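Long-range contact in LPXTG-motif cell wall anchor domain protein (Mobiluncus mulieris, PDB 5U5O), which probably serves as a giant cell-wall-anchored surface adhesin, built from Ig-like domains carrying intramolecular disulfide, isopeptide and ester bond cross-links: residues A66-K71 with T97-T102. Residues are numbered along the deposited sequence; the frame is centred on the assembly and turned at random. Where two conformers were deposited one is given.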
loop_
_atom_site.group_PDB
_atom_site.type_symbol
_atom_site.label_atom_id
_atom_site.label_comp_id
_atom_site.label_asym_id
_atom_site.label_seq_id
_atom_site.Cartn_x
_atom_site.Cartn_y
_atom_site.Cartn_z
ATOM N N ALA A 66 19.642 -4.394 10.311
ATOM C CA ALA A 66 20.113 -5.534 11.096
ATOM C C ALA A 66 21.546 -5.839 10.736
ATOM O O ALA A 66 21.943 -5.695 9.570
ATOM C CB ALA A 66 19.287 -6.772 10.816
ATOM N N ALA A 67 22.330 -6.321 11.693
ATOM C CA ALA A 67 23.724 -6.733 11.410
ATOM C C ALA A 67 24.079 -7.860 12.340
ATOM O O ALA A 67 23.519 -7.959 13.439
ATOM C CB ALA A 67 24.682 -5.563 11.581
ATOM N N THR A 68 24.972 -8.732 11.895
ATOM C CA THR A 68 25.420 -9.881 12.688
ATOM C C THR A 68 26.705 -10.446 12.096
ATOM O O THR A 68 27.136 -10.010 11.026
ATOM C CB THR A 68 24.336 -10.989 12.757
ATOM O OG1 THR A 68 24.729 -12.017 13.683
ATOM C CG2 THR A 68 24.045 -11.615 11.390
ATOM N N THR A 69 27.311 -11.403 12.791
ATOM C CA THR A 69 28.450 -12.141 12.276
ATOM C C THR A 69 28.022 -13.555 11.930
ATOM O O THR A 69 27.087 -14.098 12.544
ATOM C CB THR A 69 29.630 -12.160 13.251
ATOM O OG1 THR A 69 29.177 -12.544 14.541
ATOM C CG2 THR A 69 30.287 -10.794 13.319
ATOM N N VAL A 70 28.702 -14.133 10.934
ATOM C CA VAL A 70 28.416 -15.472 10.419
ATOM C C VAL A 70 29.726 -16.219 10.204
ATOM O O VAL A 70 30.588 -15.746 9.463
ATOM C CB VAL A 70 27.710 -15.414 9.053
ATOM C CG1 VAL A 70 27.540 -16.814 8.479
ATOM C CG2 VAL A 70 26.365 -14.711 9.155
ATOM N N LYS A 71 29.878 -17.375 10.833
ATOM C CA LYS A 71 31.020 -18.246 10.597
ATOM C C LYS A 71 30.567 -19.272 9.588
ATOM O O LYS A 71 29.710 -20.100 9.840
ATOM C CB LYS A 71 31.522 -18.895 11.877
ATOM C CG LYS A 71 32.851 -19.610 11.634
ATOM C CD LYS A 71 33.476 -20.114 12.921
ATOM C CE LYS A 71 34.839 -20.718 12.642
ATOM N NZ LYS A 71 35.485 -21.145 13.902
ATOM N N THR A 97 22.122 -17.935 4.986
ATOM C CA THR A 97 21.708 -17.624 6.359
ATOM C C THR A 97 20.566 -16.626 6.255
ATOM O O THR A 97 20.043 -16.395 5.168
ATOM C CB THR A 97 22.901 -17.101 7.176
ATOM O OG1 THR A 97 22.501 -16.964 8.545
ATOM C CG2 THR A 97 23.436 -15.784 6.657
ATOM N N GLU A 98 20.098 -16.104 7.389
ATOM C CA GLU A 98 18.989 -15.145 7.335
ATOM C C GLU A 98 19.054 -14.120 8.441
ATOM O O GLU A 98 19.691 -14.346 9.471
ATOM C CB GLU A 98 17.641 -15.858 7.384
ATOM C CG GLU A 98 17.392 -16.634 8.656
ATOM C CD GLU A 98 16.082 -17.386 8.614
ATOM O OE1 GLU A 98 16.031 -18.455 7.973
ATOM O OE2 GLU A 98 15.103 -16.909 9.225
ATOM N N MET A 99 18.388 -12.990 8.210
ATOM C CA MET A 99 18.207 -11.963 9.234
ATOM C C MET A 99 16.804 -11.386 9.087
ATOM O O MET A 99 16.202 -11.471 8.021
ATOM C CB MET A 99 19.258 -10.853 9.174
ATOM C CG MET A 99 19.798 -10.522 7.773
ATOM S SD MET A 99 20.720 -8.963 7.695
ATOM C CE MET A 99 21.939 -9.231 8.989
ATOM N N ASP A 100 16.272 -10.846 10.183
ATOM C CA ASP A 100 14.965 -10.201 10.177
ATOM C C ASP A 100 15.091 -8.691 10.129
ATOM O O ASP A 100 15.941 -8.111 10.803
ATOM C CB ASP A 100 14.197 -10.568 11.443
ATOM C CG ASP A 100 13.677 -11.995 11.439
ATOM O OD1 ASP A 100 13.598 -12.659 10.386
ATOM O OD2 ASP A 100 13.209 -12.413 12.532
ATOM N N LEU A 101 14.228 -8.059 9.335
ATOM C CA LEU A 101 14.124 -6.603 9.260
ATOM C C LEU A 101 12.677 -6.222 9.596
ATOM O O LEU A 101 11.759 -6.501 8.818
ATOM C CB LEU A 101 14.506 -6.114 7.856
ATOM C CG LEU A 101 15.982 -6.296 7.476
ATOM C CD1 LEU A 101 16.171 -6.111 5.980
ATOM C CD2 LEU A 101 16.851 -5.319 8.251
ATOM N N THR A 102 12.485 -5.610 10.760
ATOM C CA THR A 102 11.152 -5.338 11.272
ATOM C C THR A 102 10.840 -3.863 11.139
ATOM O O THR A 102 11.583 -3.006 11.608
ATOM C CB THR A 102 11.035 -5.854 12.711
ATOM O OG1 THR A 102 11.203 -7.277 12.687
ATOM C CG2 THR A 102 9.685 -5.536 13.307
#
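A66, T68 and V70 meet T97, M99 and L101 in a largely apolar, side-chain-mediated contact between the two sheets of the N-terminal Ig-like domain of this fragment, the T-Q ester bond containing one. No hydrogen bond joins the segments, and their axes, running at 155° to each other, approach no closer than 7.4 Å, so the strands face each other rather than pair. Each is paired elsewhere: A66, T68 and V70 make backbone hydrogen bonds to G48, I46 and Y44, as T97 does to V33 on strand 26-36. This is the build of a beta sandwich, with strand 64-71 of one sheet lying over strand 94-104 of the other. M99 carries the middle. Its chain is extended about CB-CG and turns at the thioether (chi3 54°), which lays CE alongside strand 66-71, 3.6 Å from A66 O and 4.0 Å from T68 CG2. T68 and M99 slide past each other, pointing opposite ways. At one end the strands come nearest, and the small A66 fits there: its CB lies 3.6 Å from D100 O and 3.8 Å from L101 CD2. L101 CG stands anti to its carbonyl carbon (chi1 -68°), and the CD2 branch swings in to within 3.6 Å of A66 N. Toward the other end the CA atoms of V70 and T97 are 8.1 Å apart; in the V70 conformer given, CG2 meets T97 CG2 tip to tip, a contact that may not hold in the alternate one, with I46 touching both side chains.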